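Local coordinates for uncharacterized protein (Bacteroides uniformis ATCC 8492, PDB 4Q68) that probably acts as an N-acetylmuramoyl-L-alanine amidase of the NlpC/P60 type, cleaving the bond between sugar and peptide in bacterial cell-wall material, at residues A[74-79]-A[85-90]; A[131-134]-A[139-142]; A[203-208]-A[212-217]. All blocks are in the same frame, centred on the assembly; numbering follows the deposited sequence. Where two conformers were deposited one is given.

Interaction 1. Residues A[74-79]-A[85-90]; sequences IRYRDG and TSRLHY. With NAG (2-acetamido-2-deoxy-beta-D-glucopyranose), chain B.
Tyr76 and Arg87 pair through a single backbone bridge, a buried contact in which the end of helix 64-75 is met by the loop that leads on to helix 91-100. Tyr76 is where the chain leaves the helix. Two hydrogen bonds enclose the bridge: Leu88 N gives one to Arg75 O (2.9 Å) and Arg77 N the other to Ser86 O (3.0 Å). Leu88 points at the opposing segment, its CD1 lying 3.5 Å from Tyr76 C, and an apolar branched side chain suits this site because Trp94 of helix 91-100 packs on it as well. Arg77 reaches back to the loop. Its chain bends at chi3 (-65°), which brings Arg77 NH1 to Thr85 O at 3.0 Å in a nearly straight bond (176°) lying in the guanidinium plane, while Leu88 CD2 sits over one face of the group. Arg77 NH2 donates to a water that in turn donates to Thr85 O and Arg87 O; the same NH2 forms a salt bridge with Asp93. Arg75 and Arg87 run side by side with CG to CG at 3.7 Å, their guanidinium planes 67° apart. Arg75 NH1 donates to Val33 O, and the carboxylates of Glu46, Glu25 and Glu30 probably offset the two positive charges. Tyr76 OH also bonds to Glu30. His89 CE1 lies over one face of the Arg87 guanidinium, and both side chains reach NAG. The His89 ND1 to NAG O3 distance is unusually short; Arg87 NH1 donates to NAG O4 at 2.7 Å.

Interaction 2. Residues A[131-134]-A[139-142]; sequences KQLA and NVAK
The carboxamide of Asn139 meets Gln132 O within its own plane: Asn139 ND2 donates to Gln132 O at 2.9 Å, with an N-H...O angle of 172°, and the bond lies in the carbonyl plane of Gln132 as well. The motif is two consecutive helices joined by a short connection, the short, weakly bonded helix 131-134 and the first turn of helix 137-150. Asparagine suits the place because its short chain carries a donor that can bind a main-chain oxygen across the connection, while its own backbone N bonds to Ser136 OG. The other flat group, the Gln132 amide, turns away from this contact and gives its NE2 to Glu25. Beneath the polar bond the packing is apolar. Leu133 crosses Asn139 at about a right angle and, with CG anti to the carbonyl carbon (chi1 -58°), sets Leu133 CD2 against Asn139 CB at 3.6 Å. Leu133 is buried and also touches Tyr84. With an alanine here in place of Asn139, Gln132 O would probably lose the donor that meets it, and the contact between the two segments would rest on packing alone. Farther along, Val140 turns its CG2 branch to the other segment, 3.9 Å from Leu133 CB and 3.4 Å from Leu133 O.

Interaction 3. Residues A[203-208]-A[212-217]; sequences LVHASS and KVVVSK
His205 and Val214 lie side by side and point the same way, neighbours in a hydrogen-bonded pair of the antiparallel beta hairpin formed by strands 200-207 and 212-215. Val214 CG2 comes to 3.6 Å from His205 NE2, approaching the ring obliquely. The imidazole is placed there by chi1 of 69°, which holds CG between the backbone N and the carbonyl carbon. Its ND1 bonds to His190, a pairing of histidines consistent with the Cys-His-His catalytic triad known from NlpC/P60 enzymes, and Met223 of helix 220-225 touches the same side chain. Ser207 shares this face, its CB 4.0 Å from Val214 CG2, and its hydroxyl turns to Asp210 N in the hairpin connection. The opposite face is carried by Val204, Ala206, Val213 and Val215. The beta-branched valines suit extended strands, and the small Ala206 is consistent with the close approach of its strand: in its non-hydrogen-bonded pair with Val213 the CA atoms are 4.1 Å apart, and Ala206 CB faces Val213 CG2. Val204 meets Val215 through their CG2 branches at 4.3 Å, with Phe195 of the adjoining strand packing on both. At Leu203, Ser216 adds a side-chain bond to the backbone bond. While its N donates to Leu203 O, its hydroxyl gives a hydrogen bond to Val218 O and accepts one from Leu203 N, the N-H pointing almost straight at Ser216 OG (3.0 Å, 174°).

From the N terminus, the chain first meets interaction 1, where the loop after helix 64-75 folds back on the end of that helix, closing a loop of five residues before helix 91-100 begins. Interaction 2 then closes a link of two residues between helices 131-134 and 137-150, and interaction 3 a four-residue hairpin connection. The three follow in series; none nests in or crosses another. Interactions 1 and 2 touch, with Thr85 packing on Lys142 and Asn139, so the loop and the helix pair form one continuous region. Interaction 3 belongs to the antiparallel sheet and lies across the chain's centre from interaction 1, their centres about 24 Å apart.

Interaction 1. Residues A[74-79]-A[85-90]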
# COMPACT_ATOMS: atom_id res chain seq x y z
N ILE A 74 -8.38 7.92 1.36
CA ILE A 74 -7.32 6.99 0.97
C ILE A 74 -7.83 5.56 0.96
O ILE A 74 -7.50 4.77 0.07
CB ILE A 74 -6.14 7.13 1.96
CG1 ILE A 74 -5.46 8.48 1.79
CG2 ILE A 74 -5.13 6.00 1.77
CD1 ILE A 74 -4.63 8.88 3.00
N ARG A 75 -8.59 5.18 1.97
CA ARG A 75 -8.91 3.78 2.20
C ARG A 75 -10.11 3.30 1.38
O ARG A 75 -10.18 2.10 1.07
CB ARG A 75 -9.16 3.55 3.70
CG ARG A 75 -9.60 2.14 4.04
CD ARG A 75 -9.62 1.89 5.53
NE ARG A 75 -8.28 1.93 6.09
CZ ARG A 75 -8.03 2.08 7.38
NH1 ARG A 75 -9.02 2.16 8.27
NH2 ARG A 75 -6.76 2.16 7.78
N TYR A 76 -11.03 4.20 1.05
CA TYR A 76 -12.27 3.86 0.37
C TYR A 76 -12.32 4.47 -1.01
O TYR A 76 -11.82 5.56 -1.27
CB TYR A 76 -13.48 4.33 1.20
CG TYR A 76 -13.54 3.57 2.50
CD1 TYR A 76 -14.12 2.31 2.56
CD2 TYR A 76 -12.99 4.09 3.66
CE1 TYR A 76 -14.13 1.58 3.73
CE2 TYR A 76 -12.99 3.37 4.84
CZ TYR A 76 -13.57 2.12 4.88
OH TYR A 76 -13.56 1.41 6.05
N ARG A 77 -12.99 3.75 -1.92
CA ARG A 77 -13.15 4.18 -3.30
C ARG A 77 -13.86 5.53 -3.35
O ARG A 77 -15.02 5.65 -2.92
CB ARG A 77 -13.95 3.11 -4.04
CG ARG A 77 -14.17 3.33 -5.53
CD ARG A 77 -14.85 2.11 -6.21
NE ARG A 77 -13.96 0.95 -6.16
CZ ARG A 77 -14.05 -0.08 -5.31
NH1 ARG A 77 -15.07 -0.20 -4.47
NH2 ARG A 77 -13.12 -1.03 -5.31
N ASP A 78 -13.16 6.54 -3.84
CA ASP A 78 -13.65 7.92 -3.86
C ASP A 78 -14.10 8.42 -2.49
O ASP A 78 -14.92 9.32 -2.38
CB ASP A 78 -14.76 8.08 -4.89
CG ASP A 78 -14.29 7.76 -6.29
OD1 ASP A 78 -13.11 8.03 -6.63
OD2 ASP A 78 -15.11 7.21 -7.06
N GLY A 79 -13.53 7.85 -1.43
CA GLY A 79 -13.85 8.27 -0.08
C GLY A 79 -15.23 7.94 0.41
O GLY A 79 -15.65 8.48 1.43
N THR A 85 -16.78 -4.09 0.33
CA THR A 85 -16.18 -4.02 -0.99
C THR A 85 -15.85 -2.60 -1.46
O THR A 85 -15.22 -2.44 -2.50
CB THR A 85 -17.02 -4.74 -2.05
OG1 THR A 85 -18.29 -4.10 -2.19
CG2 THR A 85 -17.25 -6.20 -1.64
N SER A 86 -16.26 -1.58 -0.69
CA SER A 86 -15.83 -0.20 -0.97
C SER A 86 -14.42 0.09 -0.46
O SER A 86 -13.83 1.08 -0.86
CB SER A 86 -16.81 0.81 -0.36
OG SER A 86 -16.79 0.80 1.06
N ARG A 87 -13.90 -0.75 0.43
CA ARG A 87 -12.51 -0.62 0.87
C ARG A 87 -11.61 -1.02 -0.29
O ARG A 87 -11.89 -1.99 -0.99
CB ARG A 87 -12.25 -1.50 2.09
CG ARG A 87 -11.11 -1.01 2.94
CD ARG A 87 -10.56 -2.04 3.88
NE ARG A 87 -11.60 -2.60 4.76
CZ ARG A 87 -11.47 -3.74 5.41
NH1 ARG A 87 -10.35 -4.45 5.33
NH2 ARG A 87 -12.47 -4.19 6.16
N LEU A 88 -10.51 -0.30 -0.48
CA LEU A 88 -9.62 -0.53 -1.61
C LEU A 88 -8.61 -1.64 -1.29
O LEU A 88 -7.41 -1.41 -1.09
CB LEU A 88 -8.96 0.77 -2.01
CG LEU A 88 -9.95 1.79 -2.56
CD1 LEU A 88 -9.41 3.22 -2.43
CD2 LEU A 88 -10.29 1.49 -4.01
N HIS A 89 -9.12 -2.86 -1.28
CA HIS A 89 -8.33 -4.03 -0.90
C HIS A 89 -7.14 -4.28 -1.81
O HIS A 89 -6.08 -4.68 -1.34
CB HIS A 89 -9.20 -5.29 -0.93
CG HIS A 89 -10.35 -5.23 0.01
ND1 HIS A 89 -10.18 -5.27 1.37
CD2 HIS A 89 -11.67 -5.08 -0.22
CE1 HIS A 89 -11.37 -5.20 1.94
NE2 HIS A 89 -12.29 -5.07 1.00
N TYR A 90 -7.33 -4.11 -3.11
CA TYR A 90 -6.26 -4.35 -4.06
C TYR A 90 -5.45 -3.08 -4.26
O TYR A 90 -6.01 -2.01 -4.53
CB TYR A 90 -6.81 -4.84 -5.39
CG TYR A 90 -7.41 -6.22 -5.34
CD1 TYR A 90 -6.62 -7.33 -5.09
CD2 TYR A 90 -8.76 -6.43 -5.60
CE1 TYR A 90 -7.15 -8.60 -5.09
CE2 TYR A 90 -9.30 -7.70 -5.62
CZ TYR A 90 -8.49 -8.79 -5.37
OH TYR A 90 -8.98 -10.07 -5.44
C1 NAG B . -4.66 -5.86 2.51
C2 NAG B . -6.00 -6.51 2.21
C3 NAG B . -7.16 -5.60 2.61
C4 NAG B . -6.94 -4.98 3.99
C5 NAG B . -5.53 -4.43 4.15
C6 NAG B . -5.32 -3.93 5.58
C7 NAG B . -6.09 -8.17 0.41
C8 NAG B . -6.25 -8.46 -1.05
N2 NAG B . -6.11 -6.90 0.81
O1 NAG B . -3.66 -6.81 2.27
O3 NAG B . -8.32 -6.39 2.67
O4 NAG B . -7.89 -3.97 4.23
O5 NAG B . -4.59 -5.45 3.86
O6 NAG B . -5.51 -4.98 6.49
O7 NAG B . -5.95 -9.13 1.16
O HOH W 1 -12.66 -3.30 -3.26

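Interaction 2. Residues A[131-134]-A[139-142]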
# COMPACT_ATOMS: atom_id res chain seq x y z
N LYS A 131 -13.61 -13.14 5.94
CA LYS A 131 -14.86 -13.29 6.66
C LYS A 131 -16.06 -12.69 5.92
O LYS A 131 -17.14 -13.27 5.90
CB LYS A 131 -14.71 -12.65 8.04
CG LYS A 131 -15.92 -12.78 8.93
CD LYS A 131 -15.59 -12.36 10.37
CE LYS A 131 -15.17 -10.88 10.51
NZ LYS A 131 -14.91 -10.47 11.95
N GLN A 132 -15.85 -11.53 5.30
CA GLN A 132 -16.92 -10.78 4.65
C GLN A 132 -17.21 -11.27 3.23
O GLN A 132 -18.08 -10.71 2.56
CB GLN A 132 -16.57 -9.29 4.63
CG GLN A 132 -16.37 -8.69 6.01
CD GLN A 132 -14.92 -8.61 6.45
OE1 GLN A 132 -14.13 -9.52 6.17
NE2 GLN A 132 -14.57 -7.57 7.18
N LEU A 133 -16.45 -12.26 2.76
CA LEU A 133 -16.75 -12.93 1.50
C LEU A 133 -17.32 -14.33 1.67
O LEU A 133 -18.16 -14.75 0.89
CB LEU A 133 -15.51 -13.01 0.61
CG LEU A 133 -14.85 -11.68 0.24
CD1 LEU A 133 -13.73 -11.92 -0.75
CD2 LEU A 133 -15.87 -10.69 -0.30
N ALA A 134 -16.86 -15.05 2.69
CA ALA A 134 -17.15 -16.47 2.84
C ALA A 134 -18.62 -16.84 2.87
O ALA A 134 -19.00 -17.95 2.45
CB ALA A 134 -16.47 -17.00 4.08
N ASN A 139 -21.16 -9.84 -1.78
CA ASN A 139 -19.82 -9.25 -1.74
C ASN A 139 -18.87 -9.94 -2.71
O ASN A 139 -18.03 -9.29 -3.31
CB ASN A 139 -19.22 -9.26 -0.34
CG ASN A 139 -19.82 -8.19 0.57
OD1 ASN A 139 -20.43 -7.22 0.10
ND2 ASN A 139 -19.56 -8.34 1.87
N VAL A 140 -18.95 -11.26 -2.83
CA VAL A 140 -18.12 -11.96 -3.80
C VAL A 140 -18.38 -11.43 -5.21
O VAL A 140 -17.44 -11.19 -5.96
CB VAL A 140 -18.31 -13.48 -3.71
CG1 VAL A 140 -17.69 -14.20 -4.91
CG2 VAL A 140 -17.73 -14.00 -2.41
N ALA A 141 -19.65 -11.26 -5.58
CA ALA A 141 -19.98 -10.76 -6.90
C ALA A 141 -19.45 -9.35 -7.11
O ALA A 141 -18.93 -9.03 -8.19
CB ALA A 141 -21.48 -10.84 -7.14
N LYS A 142 -19.57 -8.49 -6.09
CA LYS A 142 -19.04 -7.14 -6.18
C LYS A 142 -17.53 -7.18 -6.39
O LYS A 142 -16.98 -6.43 -7.19
CB LYS A 142 -19.40 -6.34 -4.94
CG LYS A 142 -20.85 -5.90 -4.91
CD LYS A 142 -21.25 -5.23 -3.60
CE LYS A 142 -22.67 -4.71 -3.64
NZ LYS A 142 -23.05 -4.05 -2.39

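Interaction 3. Residues A[203-208]-A[212-217]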
# COMPACT_ATOMS: atom_id res chain seq x y z
N LEU A 203 13.70 0.29 3.68
CA LEU A 203 12.26 0.41 3.78
C LEU A 203 11.84 0.54 5.24
O LEU A 203 12.28 -0.23 6.09
CB LEU A 203 11.59 -0.82 3.17
CG LEU A 203 10.13 -0.65 2.79
CD1 LEU A 203 10.00 0.27 1.58
CD2 LEU A 203 9.49 -1.99 2.49
N VAL A 204 11.00 1.54 5.52
CA VAL A 204 10.29 1.63 6.79
C VAL A 204 8.97 0.91 6.56
O VAL A 204 8.20 1.26 5.67
CB VAL A 204 10.06 3.10 7.20
CG1 VAL A 204 9.20 3.17 8.45
CG2 VAL A 204 11.39 3.78 7.41
N HIS A 205 8.69 -0.14 7.33
CA HIS A 205 7.55 -0.97 7.06
C HIS A 205 7.12 -1.76 8.28
O HIS A 205 7.89 -1.98 9.21
CB HIS A 205 7.83 -1.91 5.88
CG HIS A 205 8.84 -2.98 6.17
ND1 HIS A 205 8.54 -4.31 6.02
CD2 HIS A 205 10.12 -2.93 6.59
CE1 HIS A 205 9.59 -5.04 6.34
NE2 HIS A 205 10.57 -4.22 6.70
N ALA A 206 5.86 -2.19 8.26
CA ALA A 206 5.32 -3.07 9.29
C ALA A 206 5.69 -4.50 8.93
O ALA A 206 5.21 -5.04 7.93
CB ALA A 206 3.82 -2.91 9.42
N SER A 207 6.57 -5.08 9.75
CA SER A 207 7.14 -6.40 9.52
C SER A 207 6.42 -7.44 10.36
O SER A 207 6.46 -7.39 11.58
CB SER A 207 8.62 -6.39 9.90
OG SER A 207 9.13 -7.71 9.96
N SER A 208 5.77 -8.41 9.71
CA SER A 208 5.12 -9.49 10.44
C SER A 208 6.14 -10.37 11.17
O SER A 208 5.85 -10.89 12.25
CB SER A 208 4.25 -10.34 9.52
OG SER A 208 5.02 -10.98 8.52
N LYS A 212 6.61 -5.79 14.38
CA LYS A 212 6.53 -4.36 14.63
C LYS A 212 6.99 -3.58 13.41
O LYS A 212 7.52 -4.16 12.45
CB LYS A 212 7.38 -3.97 15.85
CG LYS A 212 8.88 -4.13 15.64
CD LYS A 212 9.65 -4.12 16.95
CE LYS A 212 11.14 -4.23 16.69
NZ LYS A 212 11.91 -4.45 17.93
N VAL A 213 6.81 -2.26 13.46
CA VAL A 213 7.31 -1.37 12.42
C VAL A 213 8.81 -1.18 12.62
O VAL A 213 9.27 -0.86 13.72
CB VAL A 213 6.58 -0.02 12.46
CG1 VAL A 213 7.14 0.94 11.43
CG2 VAL A 213 5.08 -0.20 12.27
N VAL A 214 9.56 -1.38 11.54
CA VAL A 214 11.02 -1.35 11.57
C VAL A 214 11.58 -0.55 10.39
O VAL A 214 10.90 -0.31 9.39
CB VAL A 214 11.63 -2.78 11.49
CG1 VAL A 214 11.12 -3.63 12.63
CG2 VAL A 214 11.33 -3.44 10.14
N VAL A 215 12.84 -0.16 10.54
CA VAL A 215 13.71 0.15 9.41
C VAL A 215 14.34 -1.17 8.99
O VAL A 215 14.93 -1.88 9.80
CB VAL A 215 14.83 1.13 9.82
CG1 VAL A 215 15.80 1.33 8.67
CG2 VAL A 215 14.26 2.45 10.29
N SER A 216 14.24 -1.52 7.71
CA SER A 216 14.81 -2.78 7.26
C SER A 216 16.30 -2.86 7.54
O SER A 216 17.04 -1.89 7.40
CB SER A 216 14.50 -3.01 5.78
OG SER A 216 15.10 -2.04 4.95
N LYS A 217 16.76 -4.05 7.93
CA LYS A 217 18.17 -4.27 8.22
C LYS A 217 19.00 -4.43 6.94
O LYS A 217 20.20 -4.18 6.95
CB LYS A 217 18.38 -5.49 9.11
CG LYS A 217 17.88 -5.32 10.54
CD LYS A 217 18.79 -4.44 11.38
CE LYS A 217 18.43 -4.52 12.86
NZ LYS A 217 18.77 -5.84 13.47